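Local coordinates for protein indole-3-acetic acid-amido synthetase GH3.15 (Arabidopsis thaliana, PDB 6E1Q) that conjugates amino acids, chiefly glutamine, to the auxin precursor indole-3-butyric acid, using ATP to activate the acid, and also acts on the herbicide 2,4-DB, at residues 19-24 / 415-420; 23-28 / 381-386; 356-361 / 392-397. One frame throughout, in Å; residues are numbered along the deposited sequence.

From the N terminus, the end region of helix 10-22 meets the hairpin 415-420 in interaction 1, closing a loop of 390 residues. Segment 23-28, which has N23 and V24 in common with interaction 1 and enters helix 24-38, then reaches 381-386 in interaction 2, a slightly shorter closure. Interaction 3 pairs segments 356-361 and 392-397, with 30 residues between them; it lies wholly within the span of interaction 1 but crosses interaction 2, since their segments alternate. Interactions 1 and 2 touch through P420 and L382, and interactions 2 and 3 through Q28 and F357. Together they tie two N-terminal helices to the strands of the central GH3 region.

Interaction 1. Residues 19-24 / 415-420; sequences DLTTNV and FYNNAP
The ring of Y416 turns its edge to T21: T21 CB lies in the ring plane, and T21 OG1 sits close to that plane, 3.6 Å from Y416 CD2, while the ring stacks with F337. The other flat groups, the amides of N417 and N418, also work through their rims, each ND2 holding its acceptor within 5° of the amide plane. All three residues belong to the tip of a beta hairpin linking strands 404-416 and 419-427. Its type II' turn runs from Y416 to A419, and Y416 and A419 close it with backbone bonds in both directions. This tip abuts the end region of helix 10-22 and supplies donors to the carbonyls of T21 and T22. N418 N gives a 2.9 Å bond to T21 O. N418 ND2 reaches T22 O at 2.8 Å, an almost straight bond (173°) onto a lone pair in the carbonyl plane. The third bond runs between side chains, from N417 ND2 to T21 OG1 at 3.0 Å. With chi1 at 54°, OG1 of T21 stands between its own backbone N and carbonyl carbon, where its hydroxyl can also turn its one proton to the backbone carbonyls of L17, its strongest polar partner, or E18. E18 bonds to N417 ND2 and to Y416 OH as well, gripping the tip from the same helix. A valine here removes the hydroxyl, and N417 ND2 would probably be left with E18 OE1 as its remaining partner of the two, its amide less firmly fixed. Below this polar layer the contact becomes apolar, with T21 CB 3.8 Å from A419 CB and T349 of strand 348-350 touching both side chains. V24, in the next helix, completes it: its CG2 comes within 3.9 Å of A419 CB and lies 3.6 Å from N418 O.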
loop_
_atom_site.group_PDB
_atom_site.type_symbol
_atom_site.label_atom_id
_atom_site.label_comp_id
_atom_site.label_asym_id
_atom_site.label_seq_id
_atom_site.Cartn_x
_atom_site.Cartn_y
_atom_site.Cartn_z
ATOM N N ASP A 19 6.002 -16.642 -22.009
ATOM C CA ASP A 19 4.986 -16.455 -23.047
ATOM C C ASP A 19 4.195 -15.170 -22.833
ATOM O O ASP A 19 4.021 -14.374 -23.766
ATOM C CB ASP A 19 4.019 -17.644 -23.079
ATOM C CG ASP A 19 4.701 -18.952 -23.425
ATOM O OD1 ASP A 19 5.894 -18.935 -23.806
ATOM O OD2 ASP A 19 4.038 -20.006 -23.290
ATOM N N LEU A 20 3.695 -14.964 -21.603
ATOM C CA LEU A 20 2.818 -13.831 -21.313
ATOM C C LEU A 20 3.511 -12.494 -21.532
ATOM O O LEU A 20 2.857 -11.523 -21.913
ATOM C CB LEU A 20 2.309 -13.901 -19.873
ATOM C CG LEU A 20 1.313 -15.022 -19.570
ATOM C CD1 LEU A 20 1.012 -15.097 -18.064
ATOM C CD2 LEU A 20 0.028 -14.837 -20.353
ATOM N N THR A 21 4.815 -12.409 -21.282
ATOM C CA THR A 21 5.546 -11.156 -21.460
ATOM C C THR A 21 6.202 -11.047 -22.832
ATOM O O THR A 21 6.875 -10.047 -23.110
ATOM C CB THR A 21 6.591 -11.011 -20.356
ATOM O OG1 THR A 21 7.419 -12.181 -20.326
ATOM C CG2 THR A 21 5.892 -10.859 -19.001
ATOM N N THR A 22 6.018 -12.045 -23.698
ATOM C CA THR A 22 6.561 -12.015 -25.054
ATOM C C THR A 22 5.497 -11.668 -26.090
ATOM O O THR A 22 5.727 -10.832 -26.961
ATOM C CB THR A 22 7.215 -13.367 -25.388
ATOM O OG1 THR A 22 8.313 -13.584 -24.491
ATOM C CG2 THR A 22 7.721 -13.425 -26.861
ATOM N N ASN A 23 4.322 -12.275 -25.991
ATOM C CA ASN A 23 3.246 -12.050 -26.955
ATOM C C ASN A 23 2.303 -10.946 -26.495
ATOM O O ASN A 23 1.080 -11.095 -26.489
ATOM C CB ASN A 23 2.502 -13.353 -27.190
ATOM C CG ASN A 23 3.435 -14.458 -27.587
ATOM O OD1 ASN A 23 4.203 -14.299 -28.526
ATOM N ND2 ASN A 23 3.395 -15.575 -26.869
ATOM N N VAL A 24 2.892 -9.805 -26.141
ATOM C CA VAL A 24 2.138 -8.770 -25.439
ATOM C C VAL A 24 1.086 -8.152 -26.358
ATOM O O VAL A 24 -0.084 -8.026 -25.986
ATOM C CB VAL A 24 3.110 -7.722 -24.866
ATOM C CG1 VAL A 24 2.368 -6.677 -24.024
ATOM C CG2 VAL A 24 4.211 -8.422 -24.031
ATOM N N PHE A 415 11.908 -2.891 -20.594
ATOM C CA PHE A 415 11.109 -3.992 -21.118
ATOM C C PHE A 415 11.605 -5.311 -20.539
ATOM O O PHE A 415 12.812 -5.578 -20.546
ATOM C CB PHE A 415 11.199 -4.044 -22.642
ATOM C CG PHE A 415 10.722 -2.791 -23.328
ATOM C CD1 PHE A 415 9.366 -2.512 -23.422
ATOM C CD2 PHE A 415 11.627 -1.906 -23.892
ATOM C CE1 PHE A 415 8.918 -1.370 -24.065
ATOM C CE2 PHE A 415 11.188 -0.764 -24.545
ATOM C CZ PHE A 415 9.831 -0.501 -24.630
ATOM N N TYR A 416 10.677 -6.117 -20.018
ATOM C CA TYR A 416 10.930 -7.519 -19.697
ATOM C C TYR A 416 10.383 -8.320 -20.867
ATOM O O TYR A 416 9.165 -8.357 -21.076
ATOM C CB TYR A 416 10.270 -7.931 -18.374
ATOM C CG TYR A 416 10.625 -9.347 -17.966
ATOM C CD1 TYR A 416 11.759 -9.611 -17.207
ATOM C CD2 TYR A 416 9.849 -10.432 -18.383
ATOM C CE1 TYR A 416 12.106 -10.915 -16.855
ATOM C CE2 TYR A 416 10.182 -11.738 -18.035
ATOM C CZ TYR A 416 11.310 -11.971 -17.275
ATOM O OH TYR A 416 11.656 -13.258 -16.940
ATOM N N ASN A 417 11.278 -8.933 -21.647
ATOM C CA ASN A 417 10.930 -9.394 -22.989
ATOM C C ASN A 417 10.247 -8.263 -23.765
ATOM O O ASN A 417 10.868 -7.222 -23.999
ATOM C CB ASN A 417 10.064 -10.650 -22.912
ATOM C CG ASN A 417 10.807 -11.817 -22.293
ATOM O OD1 ASN A 417 11.972 -12.049 -22.603
ATOM N ND2 ASN A 417 10.151 -12.534 -21.382
ATOM N N ASN A 418 8.984 -8.424 -24.164
ATOM C CA ASN A 418 8.255 -7.341 -24.817
ATOM C C ASN A 418 7.301 -6.598 -23.890
ATOM O O ASN A 418 6.548 -5.742 -24.354
ATOM C CB ASN A 418 7.482 -7.850 -26.034
ATOM C CG ASN A 418 8.399 -8.351 -27.134
ATOM O OD1 ASN A 418 9.440 -7.759 -27.398
ATOM N ND2 ASN A 418 8.005 -9.430 -27.791
ATOM N N ALA A 419 7.287 -6.916 -22.603
ATOM C CA ALA A 419 6.354 -6.266 -21.700
ATOM C C ALA A 419 7.033 -5.089 -21.008
ATOM O O ALA A 419 8.030 -5.294 -20.295
ATOM C CB ALA A 419 5.837 -7.269 -20.668
ATOM N N PRO A 420 6.531 -3.865 -21.160
ATOM C CA PRO A 420 7.098 -2.727 -20.422
ATOM C C PRO A 420 7.027 -2.906 -18.911
ATOM O O PRO A 420 6.049 -3.431 -18.363
ATOM C CB PRO A 420 6.224 -1.547 -20.862
ATOM C CG PRO A 420 5.558 -1.988 -22.120
ATOM C CD PRO A 420 5.403 -3.468 -22.023
#

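Interaction 2. Residues 23-28 / 381-386; sequences NVKQIQ and DLVDVK
V24 and L382 form the close-packed part of the contact, with V24 CG1 3.6 Å from L382 CD2 and the two side chains crossing at about a right angle. The same methyl meets V383 CG1 at 4.0 Å, and Q28 CG lies 4.1 Å from L382 CD2. F359 and P420 touch L382 as well, F359 on the other methyl, CD1, so the side chain is buried among several parts of the fold. The geometry is that of the first turn of helix 24-38 set against a short 3-10 turn, 382-384, which D384 N closes on D381 O. Between the two elements a water bridges polar atoms, donating to Q28 OE1 and accepting from L382 N, both at 3.1 Å. Q28 OE1 also takes the N-H of F357, and its NE2 is held by P352 O and G355 O.

The outer side is looser and led by the exposed K25. A bend at chi2 (97°) carries its chain over V383, where K25 CD lies 3.6 Å from V383 CG2. K25 NZ then makes a stretched salt bridge of 3.6 Å to D381 OD2, although the stronger partner of that carboxylate is K59, on OD1.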
loop_
_atom_site.group_PDB
_atom_site.type_symbol
_atom_site.label_atom_id
_atom_site.label_comp_id
_atom_site.label_asym_id
_atom_site.label_seq_id
_atom_site.Cartn_x
_atom_site.Cartn_y
_atom_site.Cartn_z
ATOM N N ASN A 23 4.322 -12.275 -25.991
ATOM C CA ASN A 23 3.246 -12.050 -26.955
ATOM C C ASN A 23 2.303 -10.946 -26.495
ATOM O O ASN A 23 1.080 -11.095 -26.489
ATOM C CB ASN A 23 2.502 -13.353 -27.190
ATOM C CG ASN A 23 3.435 -14.458 -27.587
ATOM O OD1 ASN A 23 4.203 -14.299 -28.526
ATOM N ND2 ASN A 23 3.395 -15.575 -26.869
ATOM N N VAL A 24 2.892 -9.805 -26.141
ATOM C CA VAL A 24 2.138 -8.770 -25.439
ATOM C C VAL A 24 1.086 -8.152 -26.358
ATOM O O VAL A 24 -0.084 -8.026 -25.986
ATOM C CB VAL A 24 3.110 -7.722 -24.866
ATOM C CG1 VAL A 24 2.368 -6.677 -24.024
ATOM C CG2 VAL A 24 4.211 -8.422 -24.031
ATOM N N LYS A 25 1.477 -7.790 -27.581
ATOM C CA LYS A 25 0.547 -7.119 -28.487
ATOM C C LYS A 25 -0.643 -8.019 -28.808
ATOM O O LYS A 25 -1.802 -7.585 -28.743
ATOM C CB LYS A 25 1.303 -6.673 -29.758
ATOM C CG LYS A 25 0.450 -5.877 -30.737
ATOM C CD LYS A 25 0.679 -4.364 -30.530
ATOM C CE LYS A 25 -0.365 -3.485 -31.229
ATOM N NZ LYS A 25 -0.451 -2.115 -30.634
ATOM N N GLN A 26 -0.373 -9.296 -29.088
ATOM C CA GLN A 26 -1.440 -10.237 -29.405
ATOM C C GLN A 26 -2.354 -10.471 -28.205
ATOM O O GLN A 26 -3.578 -10.544 -28.354
ATOM C CB GLN A 26 -0.838 -11.557 -29.886
ATOM C CG GLN A 26 0.248 -11.398 -30.965
ATOM C CD GLN A 26 1.673 -11.372 -30.397
ATOM O OE1 GLN A 26 2.137 -10.351 -29.881
ATOM N NE2 GLN A 26 2.368 -12.501 -30.495
ATOM N N ILE A 27 -1.782 -10.601 -27.006
ATOM C CA ILE A 27 -2.612 -10.864 -25.836
ATOM C C ILE A 27 -3.490 -9.658 -25.520
ATOM O O ILE A 27 -4.696 -9.792 -25.278
ATOM C CB ILE A 27 -1.741 -11.266 -24.631
ATOM C CG1 ILE A 27 -1.057 -12.608 -24.910
ATOM C CG2 ILE A 27 -2.614 -11.364 -23.387
ATOM C CD1 ILE A 27 0.000 -12.995 -23.891
ATOM N N GLN A 28 -2.901 -8.465 -25.510
ATOM C CA GLN A 28 -3.694 -7.252 -25.316
ATOM C C GLN A 28 -4.876 -7.184 -26.281
ATOM O O GLN A 28 -6.023 -6.988 -25.859
ATOM C CB GLN A 28 -2.802 -6.025 -25.468
ATOM C CG GLN A 28 -1.987 -5.734 -24.220
ATOM C CD GLN A 28 -2.841 -5.232 -23.073
ATOM O OE1 GLN A 28 -3.174 -4.055 -23.020
ATOM N NE2 GLN A 28 -3.195 -6.122 -22.145
ATOM N N ASP A 381 -1.106 2.815 -26.290
ATOM C CA ASP A 381 -1.176 1.402 -25.943
ATOM C C ASP A 381 0.025 0.995 -25.093
ATOM O O ASP A 381 1.073 1.645 -25.096
ATOM C CB ASP A 381 -1.218 0.541 -27.208
ATOM C CG ASP A 381 -2.615 0.429 -27.800
ATOM O OD1 ASP A 381 -3.601 0.684 -27.072
ATOM O OD2 ASP A 381 -2.724 0.071 -28.993
ATOM N N LEU A 382 -0.141 -0.114 -24.365
ATOM C CA LEU A 382 0.927 -0.634 -23.510
ATOM C C LEU A 382 2.255 -0.760 -24.256
ATOM O O LEU A 382 3.300 -0.344 -23.747
ATOM C CB LEU A 382 0.506 -1.987 -22.930
ATOM C CG LEU A 382 1.529 -2.813 -22.143
ATOM C CD1 LEU A 382 1.887 -2.143 -20.840
ATOM C CD2 LEU A 382 0.937 -4.172 -21.846
ATOM N N VAL A 383 2.236 -1.313 -25.474
ATOM C CA VAL A 383 3.493 -1.537 -26.196
ATOM C C VAL A 383 4.090 -0.276 -26.801
ATOM O O VAL A 383 5.235 -0.312 -27.272
ATOM C CB VAL A 383 3.316 -2.551 -27.341
ATOM C CG1 VAL A 383 2.809 -3.879 -26.795
ATOM C CG2 VAL A 383 2.375 -1.995 -28.399
ATOM N N ASP A 384 3.351 0.832 -26.815
ATOM C CA ASP A 384 3.799 2.086 -27.418
ATOM C C ASP A 384 4.320 3.085 -26.399
ATOM O O ASP A 384 4.619 4.228 -26.753
ATOM C CB ASP A 384 2.662 2.709 -28.205
ATOM C CG ASP A 384 2.258 1.852 -29.355
ATOM O OD1 ASP A 384 3.169 1.215 -29.932
ATOM O OD2 ASP A 384 1.051 1.793 -29.659
ATOM N N VAL A 385 4.418 2.679 -25.140
ATOM C CA VAL A 385 4.946 3.543 -24.100
ATOM C C VAL A 385 6.422 3.907 -24.381
ATOM O O VAL A 385 7.155 3.156 -25.033
ATOM C CB VAL A 385 4.740 2.764 -22.787
ATOM C CG1 VAL A 385 6.048 2.348 -22.148
ATOM C CG2 VAL A 385 3.755 3.477 -21.852
ATOM N N LYS A 386 6.855 5.077 -23.895
ATOM C CA LYS A 386 8.187 5.627 -24.166
ATOM C C LYS A 386 9.049 5.570 -22.914
ATOM O O LYS A 386 8.654 6.091 -21.866
ATOM C CB LYS A 386 8.109 7.088 -24.620
ATOM C CG LYS A 386 7.706 7.330 -26.044
ATOM C CD LYS A 386 8.477 8.528 -26.583
ATOM C CE LYS A 386 7.552 9.655 -26.982
ATOM N NZ LYS A 386 7.284 9.656 -28.451
HETATM O O HOH W 1 -2.670 -1.793 -25.006
#

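Interaction 3. Residues 356-361 / 392-397; sequences YFEFLE and EPVVTT
Segments 356-361 and 392-396 run antiparallel, their axes 4.4 Å apart at closest approach with 148° between their directions, and six backbone N-H...O bonds, N to O 2.7 to 3.0 Å, join them in three reciprocal pairs: Y356 with T396, E358 with V394, and L360 with E392. Between these, F357 faces V395 and F359 faces P393 as non-hydrogen-bonded pairs, so the missing N-H of P393 costs this ladder no bond. Their side chains share one face of the sheet. There V395 CG1 comes to the edge of the F357 ring, in its plane, 3.8 Å from F357 CD1. F359 CE2 rests 4.0 Å from P393 CB, and its ring stacks with F422. P393 in turn lies about 4 Å, side chain to side chain, from the ATP-binding residues Y326 and D408, which places this face beside the nucleotide site.

The other face mixes apolar and charged groups, with helices 24-38 and 55-61 touching it at Y356, E358 and T396. L360 CB packs 4.0 Å from V394 CG2, while the side chains of L360 and E392 lie alongside each other and point the same way. A water sits 2.8 Å from both E358 OE1 and T396 OG1, and also contacts V394 O. E358 OE2 forms salt bridges with K59 and R403, and E392 OE1 forms one with R405; T396 OG1 bonds to R403 N. Both carboxylates are buried yet matched by cations, which would probably keep them ionised and fix their position within the sheet.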
loop_
_atom_site.group_PDB
_atom_site.type_symbol
_atom_site.label_atom_id
_atom_site.label_comp_id
_atom_site.label_asym_id
_atom_site.label_seq_id
_atom_site.Cartn_x
_atom_site.Cartn_y
_atom_site.Cartn_z
ATOM N N TYR A 356 -6.989 -4.805 -20.336
ATOM C CA TYR A 356 -6.502 -3.994 -21.448
ATOM C C TYR A 356 -6.004 -2.672 -20.884
ATOM O O TYR A 356 -6.765 -1.945 -20.236
ATOM C CB TYR A 356 -7.584 -3.749 -22.503
ATOM C CG TYR A 356 -7.062 -3.030 -23.739
ATOM C CD1 TYR A 356 -6.304 -3.705 -24.690
ATOM C CD2 TYR A 356 -7.309 -1.674 -23.940
ATOM C CE1 TYR A 356 -5.820 -3.057 -25.811
ATOM C CE2 TYR A 356 -6.822 -1.011 -25.063
ATOM C CZ TYR A 356 -6.080 -1.713 -25.999
ATOM O OH TYR A 356 -5.588 -1.083 -27.123
ATOM N N PHE A 357 -4.736 -2.362 -21.143
ATOM C CA PHE A 357 -4.021 -1.303 -20.441
ATOM C C PHE A 357 -3.619 -0.213 -21.418
ATOM O O PHE A 357 -2.853 -0.465 -22.354
ATOM C CB PHE A 357 -2.779 -1.856 -19.741
ATOM C CG PHE A 357 -3.070 -2.933 -18.737
ATOM C CD1 PHE A 357 -3.705 -2.630 -17.545
ATOM C CD2 PHE A 357 -2.694 -4.239 -18.971
ATOM C CE1 PHE A 357 -3.972 -3.618 -16.619
ATOM C CE2 PHE A 357 -2.941 -5.217 -18.052
ATOM C CZ PHE A 357 -3.594 -4.909 -16.871
ATOM N N GLU A 358 -4.123 0.993 -21.199
ATOM C CA GLU A 358 -3.655 2.175 -21.905
ATOM C C GLU A 358 -2.946 3.100 -20.929
ATOM O O GLU A 358 -2.976 2.907 -19.710
ATOM C CB GLU A 358 -4.813 2.900 -22.595
ATOM C CG GLU A 358 -5.478 2.072 -23.688
ATOM C CD GLU A 358 -6.754 2.716 -24.185
ATOM O OE1 GLU A 358 -7.752 2.714 -23.430
ATOM O OE2 GLU A 358 -6.758 3.227 -25.326
ATOM N N PHE A 359 -2.291 4.119 -21.472
ATOM C CA PHE A 359 -1.463 4.976 -20.632
ATOM C C PHE A 359 -1.616 6.415 -21.078
ATOM O O PHE A 359 -1.387 6.746 -22.245
ATOM C CB PHE A 359 -0.003 4.528 -20.654
ATOM C CG PHE A 359 0.186 3.187 -20.010
ATOM C CD1 PHE A 359 0.016 2.025 -20.747
ATOM C CD2 PHE A 359 0.417 3.086 -18.644
ATOM C CE1 PHE A 359 0.122 0.784 -20.142
ATOM C CE2 PHE A 359 0.537 1.855 -18.039
ATOM C CZ PHE A 359 0.390 0.701 -18.796
ATOM N N LEU A 360 -2.010 7.250 -20.137
ATOM C CA LEU A 360 -2.174 8.672 -20.362
ATOM C C LEU A 360 -0.869 9.375 -20.000
ATOM O O LEU A 360 -0.398 9.271 -18.858
ATOM C CB LEU A 360 -3.350 9.162 -19.518
ATOM C CG LEU A 360 -3.752 10.622 -19.458
ATOM C CD1 LEU A 360 -3.803 11.227 -20.855
ATOM C CD2 LEU A 360 -5.112 10.686 -18.762
ATOM N N GLU A 361 -0.269 10.062 -20.978
ATOM C CA GLU A 361 0.927 10.855 -20.710
ATOM C C GLU A 361 0.623 11.902 -19.650
ATOM O O GLU A 361 -0.419 12.556 -19.690
ATOM C CB GLU A 361 1.426 11.547 -21.981
ATOM C CG GLU A 361 1.852 10.626 -23.105
ATOM C CD GLU A 361 2.577 11.375 -24.217
ATOM O OE1 GLU A 361 2.241 12.552 -24.462
ATOM O OE2 GLU A 361 3.485 10.790 -24.846
ATOM N N GLU A 392 -0.137 7.744 -16.541
ATOM C CA GLU A 392 -1.192 7.260 -15.664
ATOM C C GLU A 392 -1.890 6.082 -16.327
ATOM O O GLU A 392 -2.368 6.223 -17.460
ATOM C CB GLU A 392 -2.197 8.380 -15.354
ATOM C CG GLU A 392 -3.409 7.871 -14.573
ATOM C CD GLU A 392 -4.445 8.946 -14.243
ATOM O OE1 GLU A 392 -4.404 10.060 -14.816
ATOM O OE2 GLU A 392 -5.314 8.648 -13.400
ATOM N N PRO A 393 -1.993 4.915 -15.692
ATOM C CA PRO A 393 -2.661 3.788 -16.358
ATOM C C PRO A 393 -4.150 4.048 -16.539
ATOM O O PRO A 393 -4.801 4.689 -15.711
ATOM C CB PRO A 393 -2.412 2.606 -15.413
ATOM C CG PRO A 393 -1.270 3.049 -14.531
ATOM C CD PRO A 393 -1.477 4.539 -14.368
ATOM N N VAL A 394 -4.669 3.550 -17.656
ATOM C CA VAL A 394 -6.061 3.666 -18.054
ATOM C C VAL A 394 -6.503 2.244 -18.377
ATOM O O VAL A 394 -6.070 1.671 -19.390
ATOM C CB VAL A 394 -6.224 4.604 -19.265
ATOM C CG1 VAL A 394 -7.654 4.651 -19.729
ATOM C CG2 VAL A 394 -5.731 6.016 -18.917
ATOM N N VAL A 395 -7.314 1.648 -17.502
ATOM C CA VAL A 395 -7.545 0.209 -17.531
ATOM C C VAL A 395 -8.959 -0.089 -17.996
ATOM O O VAL A 395 -9.919 0.614 -17.659
ATOM C CB VAL A 395 -7.262 -0.458 -16.168
ATOM C CG1 VAL A 395 -5.840 -0.130 -15.697
ATOM C CG2 VAL A 395 -8.326 -0.047 -15.107
ATOM N N THR A 396 -9.111 -1.169 -18.720
ATOM C CA THR A 396 -10.363 -1.672 -19.181
ATOM C C THR A 396 -10.342 -3.094 -18.685
ATOM O O THR A 396 -9.466 -3.842 -18.995
ATOM C CB THR A 396 -10.478 -1.614 -20.672
ATOM O OG1 THR A 396 -10.652 -0.276 -21.041
ATOM C CG2 THR A 396 -11.638 -2.337 -21.113
ATOM N N THR A 397 -11.344 -3.449 -17.922
ATOM C CA THR A 397 -11.403 -4.703 -17.218
ATOM C C THR A 397 -12.553 -5.628 -17.456
ATOM O O THR A 397 -13.419 -5.348 -18.181
ATOM C CB THR A 397 -11.378 -4.451 -15.694
ATOM O OG1 THR A 397 -12.653 -4.069 -15.255
ATOM C CG2 THR A 397 -10.488 -3.355 -15.345
HETATM O O HOH W 2 -8.121 0.903 -21.317
#